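Side-chain contacts in tyrosinase (PDB 6JU8), which probably oxidises L-tyrosine and L-dopa to L-dopaquinone with molecular oxygen at a dinuclear copper centre, as part of melanin biosynthesis: residues A[10-15]-A[143-148]; A[73-78]-A[362-367]; A[232-237]-A[357-362]; A[275-280]-A[284-289]; A[382-387]-A[440-445]. The protein carries 1 engineered substitution. All blocks are in the same frame, centred on the assembly; numbering follows the deposited sequence.

Overall arrangement
Contacts 3 and 5 are buried, without hydrogen bonds across; contact 3 rests on CH-pi packing on an imidazole, contact 5 on aliphatic side chains. Contact 1 is also buried but ends in a salt bridge at its outer side. Contact 2 is partly buried and held by a backbone hydrogen bond. Contact 4 lies on the surface, with centre about 24 Å from that of the chain, and is the most ionic. Contacts 2 and 3 share Ser-362 and touch, so the loop 357-367 meets two other loops near the copper site. Contacts 4 and 5 meet where Thr-287 packs on Leu-382. Contact 1 stands apart, about 18 Å from contact 5 between centres.

Contact 1 of 5, residues A[10-15]-A[143-148]; sequences TGIPKD and KQWRLP
The guanidinium of Arg-146 carries the side chain of Ile-12 on one face. Ile-12 CB sits 3.7 Å above the guanidinium plane of Arg-146, over its centre. The two branches spread from there: CG2 lies over the NH1 and NH2 side, and CD1 reaches 3.5 Å from Arg-146 NH1. CD1 goes on to the Trp-145 ring, where it meets CE3 obliquely at 4.3 Å. The backbone N of Leu-147 lies over one face of that indole, toward its rim.

Bonds at its edges keep the guanidinium in place. Arg-146 NH1 donates to Trp-145 O at 2.7 Å, close to the guanidinium plane, and to Lys-143 O at 2.9 Å. Both carbonyls are approached from above their planes. NE bonds to Asn-436 O. The chain is bent at chi2 (-66°, about CB-CG), which folds the group back toward these carbonyls.

At the outer end, Lys-143 reaches over with an extended chain. Its NZ makes a salt bridge of 3.2 Å to Asp-15 OD1, while Asp-15 OD2 takes the N-H of Lys-17.

Gly-11 and Thr-10 bond to Gln-116 of helix 103-129, and Trp-145 packs on the same helix. The arrangement is an N-terminal arm laid over the end of helix 135-144, where Arg-146 binds the carbonyls of Lys-143, in the last turn, and of Trp-145, just past it.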
# COMPACT_ATOMS: atom_id res chain seq x y z
N THR A 10 -13.99 -24.53 22.88
CA THR A 10 -14.30 -24.26 24.27
C THR A 10 -14.09 -22.79 24.61
O THR A 10 -14.55 -22.34 25.65
CB THR A 10 -13.34 -25.04 25.19
OG1 THR A 10 -11.99 -24.74 24.83
CG2 THR A 10 -13.53 -26.54 24.98
N GLY A 11 -13.36 -22.06 23.78
CA GLY A 11 -12.78 -20.81 24.26
C GLY A 11 -11.51 -21.11 25.03
O GLY A 11 -11.19 -22.29 25.28
N ILE A 12 -10.75 -20.08 25.37
CA ILE A 12 -9.50 -20.33 26.12
C ILE A 12 -9.84 -20.93 27.48
O ILE A 12 -10.79 -20.49 28.16
CB ILE A 12 -8.72 -19.02 26.25
CG1 ILE A 12 -8.19 -18.60 24.87
CG2 ILE A 12 -7.60 -19.12 27.28
CD1 ILE A 12 -7.62 -17.21 24.79
N PRO A 13 -9.18 -22.01 27.89
CA PRO A 13 -9.55 -22.72 29.13
C PRO A 13 -9.48 -21.78 30.33
O PRO A 13 -8.69 -20.84 30.43
CB PRO A 13 -8.51 -23.84 29.26
CG PRO A 13 -8.07 -24.07 27.84
CD PRO A 13 -8.10 -22.72 27.18
N LYS A 14 -10.37 -22.06 31.28
CA LYS A 14 -10.47 -21.27 32.49
C LYS A 14 -9.32 -21.57 33.44
O LYS A 14 -8.98 -22.73 33.73
CB LYS A 14 -11.83 -21.53 33.15
N ASP A 15 -8.69 -20.49 33.88
CA ASP A 15 -7.63 -20.56 34.86
C ASP A 15 -8.06 -19.73 36.07
O ASP A 15 -8.47 -18.59 35.86
CB ASP A 15 -6.32 -19.98 34.34
CG ASP A 15 -5.19 -20.23 35.34
OD1 ASP A 15 -4.23 -20.92 34.94
OD2 ASP A 15 -5.29 -19.79 36.50
N LYS A 143 -2.35 -16.29 29.03
CA LYS A 143 -3.62 -16.61 29.70
C LYS A 143 -4.49 -15.38 29.87
O LYS A 143 -5.72 -15.48 29.99
CB LYS A 143 -3.33 -17.26 31.06
CG LYS A 143 -2.80 -18.68 30.90
CD LYS A 143 -2.42 -19.24 32.28
CE LYS A 143 -1.75 -20.60 32.11
NZ LYS A 143 -1.40 -21.17 33.44
N GLN A 144 -3.87 -14.20 29.88
CA GLN A 144 -4.63 -12.96 29.98
C GLN A 144 -5.06 -12.48 28.60
O GLN A 144 -6.05 -11.76 28.45
CB GLN A 144 -3.82 -11.87 30.67
CG GLN A 144 -4.03 -11.72 32.16
CD GLN A 144 -5.49 -11.54 32.55
OE1 GLN A 144 -6.20 -10.60 32.17
NE2 GLN A 144 -5.96 -12.48 33.34
N TRP A 145 -4.31 -12.81 27.56
CA TRP A 145 -4.58 -12.34 26.22
C TRP A 145 -5.93 -12.81 25.70
O TRP A 145 -6.30 -13.97 25.89
CB TRP A 145 -3.51 -12.82 25.24
CG TRP A 145 -3.77 -12.39 23.83
CD1 TRP A 145 -3.38 -11.20 23.26
CD2 TRP A 145 -4.46 -13.14 22.83
NE1 TRP A 145 -3.80 -11.20 21.94
CE2 TRP A 145 -4.46 -12.36 21.66
CE3 TRP A 145 -5.08 -14.41 22.81
CZ2 TRP A 145 -5.06 -12.81 20.48
CZ3 TRP A 145 -5.67 -14.85 21.65
CH2 TRP A 145 -5.66 -14.03 20.50
N ARG A 146 -6.63 -11.91 25.01
CA ARG A 146 -7.84 -12.30 24.29
C ARG A 146 -7.79 -11.58 22.94
O ARG A 146 -7.03 -10.61 22.77
CB ARG A 146 -9.10 -11.91 25.06
CG ARG A 146 -9.29 -12.73 26.35
CD ARG A 146 -9.55 -14.18 26.00
NE ARG A 146 -9.87 -15.06 27.14
CZ ARG A 146 -8.99 -15.62 27.96
NH1 ARG A 146 -7.69 -15.35 27.81
NH2 ARG A 146 -9.39 -16.42 28.93
N LEU A 147 -8.57 -12.04 21.98
CA LEU A 147 -8.47 -11.43 20.65
C LEU A 147 -8.94 -9.98 20.73
O LEU A 147 -10.07 -9.71 21.13
CB LEU A 147 -9.37 -12.19 19.66
CG LEU A 147 -9.32 -11.67 18.22
CD1 LEU A 147 -7.97 -12.00 17.57
CD2 LEU A 147 -10.47 -12.23 17.39
N PRO A 148 -8.12 -9.02 20.36
CA PRO A 148 -8.60 -7.62 20.37
C PRO A 148 -9.67 -7.35 19.33
O PRO A 148 -9.80 -8.05 18.32
CB PRO A 148 -7.34 -6.83 20.02
CG PRO A 148 -6.20 -7.75 20.33
CD PRO A 148 -6.70 -9.13 19.97

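Contact 2 of 5, residues A[73-78]-A[362-367]; sequences APWTEW and SVPVAA
Ala-73 meets Pro-364 where two loops of the tyrosinase central domain come together beside the dinuclear copper site. The loop 73-78 follows helix 64-69 and comes just after His-71, a copper ligand. The loop 362-367 leads into helix 371-389, which carries the copper ligand His-376. The side chain of Pro-364 is about 9 Å from a copper ion.

One backbone hydrogen bond joins the loops. Ala-73 N donates to Pro-364 O at 2.8 Å, on a lone pair in the carbonyl plane, with an N-H...O angle of 138°. Near it, Val-363 O takes a weak bond from His-71 ND1. Such a bond to the imidazole would be consistent with second-shell positioning of that ligand. The carbonyl of Ala-73 is used as well, by Tyr-368 OH.

The remaining side-chain contacts across the loops are apolar. Ala-73 CB points at the other loop and lies 4.0 Å from Pro-364 CB. It also approaches Val-365 CG1, more loosely, at 4.5 Å. Outside the two loops, Gln-218 of strand 218-222 packs on Ala-73, Trp-75 and Pro-364 together.

The Trp-75 indole folds back over its own loop. CG stands beside the backbone N (chi1 -52°), and one ring face is covered by Ala-73 CA, 3.5 Å above the plane. A cis peptide bond before Pro-74 lies in this turn. The indole runs alongside the Pro-364 ring in the same direction. The benzo end of the indole makes the touch: Trp-75 CZ2 meets Pro-364 CB obliquely at 4.1 Å.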
# COMPACT_ATOMS: atom_id res chain seq x y z
N ALA A 73 -15.19 -19.38 0.25
CA ALA A 73 -14.39 -20.11 -0.72
C ALA A 73 -13.14 -20.65 -0.04
O ALA A 73 -12.61 -19.98 0.86
CB ALA A 73 -14.02 -19.20 -1.90
N PRO A 74 -12.60 -21.80 -0.44
CA PRO A 74 -12.98 -22.57 -1.63
C PRO A 74 -14.13 -23.56 -1.45
O PRO A 74 -14.35 -24.42 -2.32
CB PRO A 74 -11.68 -23.34 -1.95
CG PRO A 74 -11.05 -23.55 -0.60
CD PRO A 74 -11.33 -22.28 0.17
N TRP A 75 -14.86 -23.47 -0.36
CA TRP A 75 -16.09 -24.21 -0.14
C TRP A 75 -15.83 -25.70 0.08
O TRP A 75 -16.54 -26.54 -0.49
CB TRP A 75 -17.06 -23.98 -1.31
CG TRP A 75 -17.29 -22.52 -1.61
CD1 TRP A 75 -17.79 -21.56 -0.77
CD2 TRP A 75 -17.05 -21.88 -2.86
NE1 TRP A 75 -17.87 -20.35 -1.43
CE2 TRP A 75 -17.41 -20.53 -2.72
CE3 TRP A 75 -16.56 -22.34 -4.09
CZ2 TRP A 75 -17.31 -19.59 -3.76
CZ3 TRP A 75 -16.45 -21.42 -5.11
CH2 TRP A 75 -16.82 -20.07 -4.95
N THR A 76 -14.86 -26.03 0.93
CA THR A 76 -14.50 -27.41 1.20
C THR A 76 -14.96 -27.85 2.59
O THR A 76 -15.44 -27.06 3.38
CB THR A 76 -12.98 -27.65 1.13
OG1 THR A 76 -12.36 -27.01 2.26
CG2 THR A 76 -12.35 -27.05 -0.12
N GLU A 77 -14.74 -29.13 2.87
CA GLU A 77 -14.94 -29.70 4.20
C GLU A 77 -14.05 -29.01 5.23
O GLU A 77 -12.99 -28.48 4.91
CB GLU A 77 -14.67 -31.21 4.20
CG GLU A 77 -13.22 -31.59 4.20
CD GLU A 77 -12.57 -31.66 5.56
OE1 GLU A 77 -13.14 -32.02 6.61
OE2 GLU A 77 -11.38 -31.32 5.60
N TRP A 78 -14.54 -29.03 6.47
CA TRP A 78 -13.72 -28.65 7.61
C TRP A 78 -14.16 -29.50 8.80
O TRP A 78 -15.36 -29.71 8.99
CB TRP A 78 -13.82 -27.14 7.92
CG TRP A 78 -12.82 -26.77 8.98
CD1 TRP A 78 -11.50 -26.47 8.80
CD2 TRP A 78 -13.06 -26.65 10.39
NE1 TRP A 78 -10.91 -26.19 10.00
CE2 TRP A 78 -11.84 -26.27 11.00
CE3 TRP A 78 -14.20 -26.81 11.19
CZ2 TRP A 78 -11.71 -26.07 12.38
CZ3 TRP A 78 -14.07 -26.61 12.54
CH2 TRP A 78 -12.85 -26.24 13.12
N SER A 362 -16.00 -9.03 -0.29
CA SER A 362 -16.54 -10.19 -1.01
C SER A 362 -16.69 -11.35 -0.04
O SER A 362 -15.71 -11.89 0.50
CB SER A 362 -15.55 -10.53 -2.14
OG SER A 362 -15.93 -11.76 -2.73
N VAL A 363 -17.93 -11.76 0.24
CA VAL A 363 -18.16 -12.82 1.24
C VAL A 363 -17.30 -14.04 0.98
O VAL A 363 -16.71 -14.57 1.94
CB VAL A 363 -19.65 -13.22 1.28
CG1 VAL A 363 -19.87 -14.54 2.00
CG2 VAL A 363 -20.44 -12.11 2.00
N PRO A 364 -17.16 -14.56 -0.24
CA PRO A 364 -16.37 -15.77 -0.41
C PRO A 364 -14.92 -15.66 0.04
O PRO A 364 -14.33 -16.70 0.32
CB PRO A 364 -16.44 -16.05 -1.91
CG PRO A 364 -17.69 -15.35 -2.37
CD PRO A 364 -17.84 -14.15 -1.47
N VAL A 365 -14.31 -14.46 0.11
CA VAL A 365 -12.90 -14.36 0.41
C VAL A 365 -12.56 -13.40 1.53
O VAL A 365 -11.37 -13.23 1.84
CB VAL A 365 -12.05 -14.03 -0.84
CG1 VAL A 365 -12.13 -15.17 -1.86
CG2 VAL A 365 -12.49 -12.71 -1.46
N ALA A 366 -13.56 -12.78 2.16
CA ALA A 366 -13.28 -11.75 3.16
C ALA A 366 -12.47 -12.28 4.33
O ALA A 366 -11.66 -11.52 4.91
CB ALA A 366 -14.60 -11.18 3.66
N ALA A 367 -12.68 -13.53 4.73
CA ALA A 367 -12.01 -14.04 5.93
C ALA A 367 -10.51 -14.21 5.73
O ALA A 367 -9.78 -14.34 6.72
CB ALA A 367 -12.67 -15.35 6.38

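Contact 3 of 5, residues A[232-237]-A[357-362]; sequences DKCQST and AGHMSS
This is a buried CH-pi contact in the central domain of tyrosinase, between the loop 232-237 and the short 3-10 turn that starts at His-359. Thr-237 CA lies over one face of the His-359 imidazole, 3.6 Å from the ring centroid and 23° off the normal. It sits toward the rim of the ring, at 3.4 Å from His-359 CE1.

The side chain of Thr-237 crosses that of His-359 at about a right angle. On the same face its methyl CG2 lies 3.9 Å from His-359 CD2. OG1 stands between the backbone N and the carbonyl carbon (chi1 58°) and bonds to Phe-200 N.

Cys-234 comes to the other end of the imidazole. Its SG meets His-359 CE1 at 3.8 Å, in an oblique sulfur-aromatic contact. Ser-236 O also approaches CE1 obliquely, at 3.6 Å.

Phe-231 meets the His-359 ring at about 55°. The 3-10 turn is linked to the copper site: Met-360 O accepts from ND1 of the copper ligand His-336 on helix 328-340. The Met-360 side chain packs on helix 371-389, while backbone hydrogen bonds tie Cys-234 to Met-206 and Gln-235 to Met-202.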
# COMPACT_ATOMS: atom_id res chain seq x y z
N ASP A 232 -8.82 -15.21 -8.03
CA ASP A 232 -7.94 -16.29 -8.46
C ASP A 232 -6.55 -15.80 -8.87
O ASP A 232 -5.60 -16.58 -8.85
CB ASP A 232 -8.59 -17.04 -9.64
CG ASP A 232 -9.03 -16.17 -10.81
OD1 ASP A 232 -9.44 -15.01 -10.62
OD2 ASP A 232 -8.94 -16.65 -11.97
N LYS A 233 -6.43 -14.51 -9.19
CA LYS A 233 -5.18 -13.92 -9.67
C LYS A 233 -4.40 -13.23 -8.57
O LYS A 233 -3.36 -12.62 -8.81
CB LYS A 233 -5.46 -12.91 -10.79
CG LYS A 233 -6.20 -13.48 -11.98
CD LYS A 233 -5.47 -14.64 -12.63
CE LYS A 233 -6.19 -15.14 -13.87
NZ LYS A 233 -5.38 -16.23 -14.50
N CYS A 234 -4.91 -13.32 -7.32
CA CYS A 234 -4.21 -12.75 -6.18
C CYS A 234 -3.35 -13.77 -5.46
O CYS A 234 -3.82 -14.88 -5.17
CB CYS A 234 -5.22 -12.24 -5.14
SG CYS A 234 -6.36 -11.01 -5.80
N GLN A 235 -2.13 -13.37 -5.14
CA GLN A 235 -1.33 -14.13 -4.17
C GLN A 235 -1.59 -13.61 -2.75
O GLN A 235 -1.67 -14.42 -1.82
CB GLN A 235 0.17 -14.03 -4.51
CG GLN A 235 1.04 -14.81 -3.55
CD GLN A 235 2.49 -14.93 -4.00
OE1 GLN A 235 2.86 -14.73 -5.15
NE2 GLN A 235 3.30 -15.36 -3.05
N SER A 236 -1.73 -12.31 -2.61
CA SER A 236 -1.99 -11.63 -1.34
C SER A 236 -3.41 -11.09 -1.30
O SER A 236 -3.96 -10.67 -2.31
CB SER A 236 -1.01 -10.45 -1.20
OG SER A 236 -1.24 -9.76 0.02
N THR A 237 -3.96 -11.03 -0.09
CA THR A 237 -5.16 -10.23 0.11
C THR A 237 -4.84 -8.75 -0.14
O THR A 237 -3.68 -8.34 -0.01
CB THR A 237 -5.70 -10.42 1.54
OG1 THR A 237 -4.69 -10.05 2.51
CG2 THR A 237 -6.08 -11.87 1.80
N ALA A 357 -11.32 -2.63 -5.63
CA ALA A 357 -11.97 -3.74 -4.93
C ALA A 357 -10.94 -4.58 -4.18
O ALA A 357 -9.75 -4.63 -4.52
CB ALA A 357 -12.72 -4.63 -5.90
N GLY A 358 -11.41 -5.30 -3.17
CA GLY A 358 -10.50 -6.16 -2.40
C GLY A 358 -11.30 -7.10 -1.51
O GLY A 358 -12.52 -7.09 -1.44
N HIS A 359 -10.54 -7.96 -0.84
CA HIS A 359 -11.09 -9.17 -0.24
C HIS A 359 -12.23 -8.90 0.72
O HIS A 359 -13.23 -9.63 0.70
CB HIS A 359 -9.96 -9.96 0.47
CG HIS A 359 -9.05 -10.58 -0.58
ND1 HIS A 359 -8.22 -9.81 -1.37
CD2 HIS A 359 -8.85 -11.85 -0.98
CE1 HIS A 359 -7.59 -10.60 -2.22
NE2 HIS A 359 -7.94 -11.85 -2.01
N MET A 360 -12.09 -7.90 1.60
CA MET A 360 -13.09 -7.72 2.64
C MET A 360 -14.49 -7.43 2.11
O MET A 360 -15.47 -7.60 2.85
CB MET A 360 -12.67 -6.66 3.66
CG MET A 360 -11.79 -7.25 4.77
SD MET A 360 -12.75 -8.18 6.00
CE MET A 360 -13.54 -6.81 6.87
N SER A 361 -14.63 -6.99 0.86
CA SER A 361 -15.99 -6.70 0.38
C SER A 361 -16.67 -7.91 -0.22
O SER A 361 -17.84 -7.79 -0.60
CB SER A 361 -15.98 -5.59 -0.67
OG SER A 361 -15.46 -6.11 -1.89
N SER A 362 -16.00 -9.03 -0.29
CA SER A 362 -16.54 -10.19 -1.01
C SER A 362 -16.69 -11.35 -0.04
O SER A 362 -15.71 -11.89 0.50
CB SER A 362 -15.55 -10.53 -2.14
OG SER A 362 -15.93 -11.76 -2.73

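Contact 4 of 5, residues A[275-280]-A[284-289]; sequences DGWDSV and QDMTFR
Arg-289 and Asp-278 form the centre of a surface salt-bridge network between a loop and helix 283-292 in the central domain. Their side chains come from opposite directions, and the carboxylate and guanidinium planes are nearly coplanar, 25° apart. Arg-289 NH2 donates to the syn lone pair of Asp-278 OD2 at 3.1 Å. NH1 reaches Asp-278 OD1 at the guanidinium edge, although the place of OD1 is less sure.

Asp-285, one turn back on the same helix, is the next partner. Its OD2 takes Arg-289 NE at 2.9 Å, from above the carboxylate plane, and NH2 only weakly. The guanidinium is thus shared by two acids, which would probably offset their like charges. Arg-289 is extended from CG to NE, and this carries its head across to the loop.

A second patch lies beside the ions. The sulfur of Met-286 sits at the edge of the Trp-277 ring, near its plane, in a Met-aromatic contact. SD is 3.8 Å from Trp-277 CZ3. Met-286 is bent at chi2 and chi3 (73° and 85°), which brings the CE methyl to CZ3 and CH2 as well, but out of the ring plane.

Further out, Asn-324 holds both partners: its side chain accepts from Asp-278 N and its carbonyl O from Arg-289 NH1. Trp-270 packs on Met-286. A water completes the network. It donates to Asp-285 OD2 at 2.8 Å and is hydrogen-bonded to Ser-279 OG at 3.0 Å.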
# COMPACT_ATOMS: atom_id res chain seq x y z
N ASP A 275 -33.57 6.95 1.33
CA ASP A 275 -34.56 7.98 0.97
C ASP A 275 -35.60 8.05 2.07
O ASP A 275 -36.12 7.02 2.54
CB ASP A 275 -35.16 7.64 -0.40
CG ASP A 275 -35.93 8.73 -1.09
OD1 ASP A 275 -35.69 9.94 -0.86
OD2 ASP A 275 -36.82 8.39 -1.91
N GLY A 276 -35.95 9.25 2.53
CA GLY A 276 -37.00 9.36 3.55
C GLY A 276 -36.47 9.35 4.97
O GLY A 276 -37.21 9.61 5.92
N TRP A 277 -35.17 9.08 5.16
CA TRP A 277 -34.59 9.08 6.50
C TRP A 277 -34.49 10.48 7.08
O TRP A 277 -34.44 11.45 6.34
CB TRP A 277 -33.20 8.45 6.51
CG TRP A 277 -33.20 6.96 6.61
CD1 TRP A 277 -33.97 6.06 5.93
CD2 TRP A 277 -32.36 6.19 7.48
NE1 TRP A 277 -33.65 4.77 6.32
CE2 TRP A 277 -32.66 4.83 7.28
CE3 TRP A 277 -31.37 6.55 8.42
CZ2 TRP A 277 -32.02 3.81 7.97
CZ3 TRP A 277 -30.74 5.52 9.10
CH2 TRP A 277 -31.06 4.17 8.88
N ASP A 278 -34.42 10.55 8.41
CA ASP A 278 -34.30 11.83 9.10
C ASP A 278 -33.00 12.52 8.71
O ASP A 278 -32.94 13.74 8.61
CB ASP A 278 -34.37 11.69 10.62
CG ASP A 278 -33.29 10.86 11.27
OD1 ASP A 278 -33.12 9.67 10.91
OD2 ASP A 278 -32.58 11.36 12.18
N SER A 279 -31.97 11.73 8.48
CA SER A 279 -30.62 12.18 8.17
C SER A 279 -29.87 10.97 7.61
O SER A 279 -30.38 9.85 7.69
CB SER A 279 -29.88 12.72 9.39
OG SER A 279 -29.68 11.69 10.35
N VAL A 280 -28.70 11.22 7.07
CA VAL A 280 -27.80 10.15 6.67
C VAL A 280 -26.70 10.08 7.71
O VAL A 280 -25.83 10.96 7.73
CB VAL A 280 -27.20 10.44 5.28
CG1 VAL A 280 -26.13 9.41 4.96
CG2 VAL A 280 -28.33 10.46 4.25
N GLN A 284 -20.33 6.31 13.13
CA GLN A 284 -20.44 6.32 14.60
C GLN A 284 -21.90 6.51 15.02
O GLN A 284 -22.39 5.85 15.97
CB GLN A 284 -19.58 7.43 15.19
CG GLN A 284 -19.65 7.50 16.71
CD GLN A 284 -18.67 8.52 17.26
OE1 GLN A 284 -19.07 9.64 17.51
NE2 GLN A 284 -17.40 8.15 17.40
N ASP A 285 -22.59 7.44 14.37
CA ASP A 285 -23.99 7.66 14.79
C ASP A 285 -24.86 6.46 14.49
O ASP A 285 -25.78 6.13 15.26
CB ASP A 285 -24.53 8.93 14.12
CG ASP A 285 -25.91 9.25 14.71
OD1 ASP A 285 -26.06 9.29 15.94
OD2 ASP A 285 -26.82 9.48 13.91
N MET A 286 -24.61 5.81 13.34
CA MET A 286 -25.43 4.62 13.03
C MET A 286 -25.25 3.56 14.10
O MET A 286 -26.19 2.86 14.51
CB MET A 286 -25.07 4.07 11.65
CG MET A 286 -26.11 3.11 11.11
SD MET A 286 -27.61 3.95 10.58
CE MET A 286 -27.12 4.38 8.90
N THR A 287 -24.02 3.41 14.58
CA THR A 287 -23.69 2.44 15.63
C THR A 287 -24.35 2.85 16.93
O THR A 287 -24.93 2.03 17.68
CB THR A 287 -22.16 2.33 15.76
OG1 THR A 287 -21.63 1.87 14.50
CG2 THR A 287 -21.79 1.29 16.80
N PHE A 288 -24.29 4.13 17.29
CA PHE A 288 -25.02 4.65 18.45
C PHE A 288 -26.50 4.33 18.38
O PHE A 288 -27.08 3.86 19.36
CB PHE A 288 -24.80 6.16 18.54
CG PHE A 288 -25.47 6.79 19.74
CD1 PHE A 288 -24.99 6.63 21.02
CD2 PHE A 288 -26.62 7.53 19.55
CE1 PHE A 288 -25.64 7.20 22.12
CE2 PHE A 288 -27.24 8.14 20.62
CZ PHE A 288 -26.76 7.99 21.92
N ARG A 289 -27.12 4.57 17.22
CA ARG A 289 -28.55 4.28 17.08
C ARG A 289 -28.81 2.78 17.27
O ARG A 289 -29.82 2.40 17.85
CB ARG A 289 -28.98 4.73 15.68
CG ARG A 289 -29.03 6.26 15.54
CD ARG A 289 -29.41 6.64 14.11
NE ARG A 289 -29.34 8.09 13.94
CZ ARG A 289 -30.12 8.81 13.17
NH1 ARG A 289 -31.07 8.26 12.44
NH2 ARG A 289 -29.95 10.13 13.12
O HOH W 1 -27.31 11.59 12.20

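Contact 5 of 5, residues A[382-387]-A[440-445]; sequences LTAIWQ and AITKDA
Helix 371-389, which supplies the copper ligand His-376 near its start, is covered further along by the loop 440-445, which comes just before the last helix of this chain, 448-456. The contact is mainly aliphatic and has no hydrogen bond across it.

Ile-385 and Ile-441 carry most of it. Their side chains cross at about a right angle. Ile-441 CG2 touches Ile-385 CG1 at 3.7 Å and Ile-385 CD1 at 3.8 Å. The Ile-441 CD1 methyl adds a third touch, 3.9 Å from Ile-385 CD1. In Ile-385 the CG1 branch stands beside the backbone N (chi1 -64°), and this brings CG1 and CD1 to the loop.

Thr-442 packs on the helix with its methyl. CG2 lies 3.9 Å from Ala-384 O and 4.2 Å from Ala-384 CB. The hydroxyl takes no part here: Thr-442 OG1 has its main partner in Asp-438 OD1, with Tyr-439 O a second acceptor beside it. The methyl is left to face the helix backbone at Ala-384 and Ile-385.

Helix 448-456 closes the patch, with Ile-448 packing on both isoleucines and Ile-452 on Ile-385. Leu-291 of helix 283-292 also packs on Ile-385, and Arg-108 of helix 103-129 lies against Ala-384.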
# COMPACT_ATOMS: atom_id res chain seq x y z
N LEU A 382 -20.58 -5.67 19.91
CA LEU A 382 -21.84 -4.94 19.73
C LEU A 382 -23.03 -5.82 20.07
O LEU A 382 -24.00 -5.38 20.68
CB LEU A 382 -21.96 -4.43 18.29
CG LEU A 382 -20.97 -3.31 17.91
CD1 LEU A 382 -21.11 -3.00 16.43
CD2 LEU A 382 -21.18 -2.07 18.77
N THR A 383 -22.95 -7.10 19.70
CA THR A 383 -23.99 -8.05 20.08
C THR A 383 -24.07 -8.14 21.60
O THR A 383 -25.19 -8.13 22.17
CB THR A 383 -23.75 -9.42 19.45
OG1 THR A 383 -23.73 -9.28 18.02
CG2 THR A 383 -24.89 -10.37 19.78
N ALA A 384 -22.93 -8.30 22.28
CA ALA A 384 -22.94 -8.42 23.74
C ALA A 384 -23.47 -7.16 24.38
O ALA A 384 -24.23 -7.22 25.36
CB ALA A 384 -21.50 -8.70 24.20
N ILE A 385 -23.10 -5.98 23.87
CA ILE A 385 -23.67 -4.72 24.39
C ILE A 385 -25.18 -4.71 24.26
O ILE A 385 -25.93 -4.41 25.21
CB ILE A 385 -23.09 -3.49 23.66
CG1 ILE A 385 -21.59 -3.35 23.92
CG2 ILE A 385 -23.85 -2.23 24.06
CD1 ILE A 385 -20.89 -2.38 22.99
N TRP A 386 -25.65 -5.04 23.05
CA TRP A 386 -27.10 -4.96 22.80
C TRP A 386 -27.81 -5.98 23.68
O TRP A 386 -28.87 -5.67 24.23
CB TRP A 386 -27.38 -5.19 21.31
CG TRP A 386 -28.81 -4.95 20.95
CD1 TRP A 386 -29.32 -3.74 20.54
CD2 TRP A 386 -29.92 -5.87 20.97
NE1 TRP A 386 -30.66 -3.87 20.30
CE2 TRP A 386 -31.06 -5.16 20.55
CE3 TRP A 386 -30.04 -7.22 21.29
CZ2 TRP A 386 -32.33 -5.74 20.44
CZ3 TRP A 386 -31.31 -7.80 21.18
CH2 TRP A 386 -32.43 -7.08 20.77
N GLN A 387 -27.24 -7.18 23.84
CA GLN A 387 -27.87 -8.17 24.73
C GLN A 387 -27.98 -7.62 26.15
O GLN A 387 -28.99 -7.81 26.82
CB GLN A 387 -27.08 -9.46 24.76
CG GLN A 387 -27.13 -10.31 23.50
CD GLN A 387 -26.27 -11.55 23.73
OE1 GLN A 387 -25.14 -11.63 23.24
NE2 GLN A 387 -26.76 -12.49 24.52
N ALA A 440 -14.74 -4.99 28.36
CA ALA A 440 -14.80 -4.01 29.45
C ALA A 440 -16.17 -3.35 29.56
O ALA A 440 -16.70 -3.15 30.66
CB ALA A 440 -13.76 -2.91 29.29
N ILE A 441 -16.73 -3.01 28.40
CA ILE A 441 -17.99 -2.28 28.40
C ILE A 441 -19.15 -3.08 28.97
O ILE A 441 -20.13 -2.42 29.38
CB ILE A 441 -18.31 -1.78 26.99
CG1 ILE A 441 -19.41 -0.71 27.00
CG2 ILE A 441 -18.65 -2.91 26.04
CD1 ILE A 441 -19.44 0.07 25.69
N THR A 442 -19.05 -4.40 29.01
CA THR A 442 -20.13 -5.24 29.55
C THR A 442 -19.83 -5.68 30.98
O THR A 442 -20.57 -6.49 31.55
CB THR A 442 -20.45 -6.46 28.68
OG1 THR A 442 -19.28 -7.20 28.29
CG2 THR A 442 -21.08 -6.01 27.36
N LYS A 443 -18.78 -5.16 31.62
CA LYS A 443 -18.51 -5.66 32.98
C LYS A 443 -19.51 -5.13 33.99
O LYS A 443 -19.93 -5.84 34.91
CB LYS A 443 -17.09 -5.31 33.40
CG LYS A 443 -16.01 -6.15 32.69
N ASP A 444 -19.92 -3.88 33.82
CA ASP A 444 -20.75 -3.17 34.81
C ASP A 444 -22.02 -2.63 34.16
O ASP A 444 -22.00 -1.64 33.41
CB ASP A 444 -19.98 -2.01 35.43
CG ASP A 444 -20.74 -1.27 36.51
OD1 ASP A 444 -20.16 -0.26 36.99
OD2 ASP A 444 -21.86 -1.68 36.86
N ALA A 445 -23.14 -3.27 34.50
CA ALA A 445 -24.38 -2.88 33.83
C ALA A 445 -24.83 -1.49 34.26
O ALA A 445 -25.65 -0.89 33.56
CB ALA A 445 -25.50 -3.88 34.06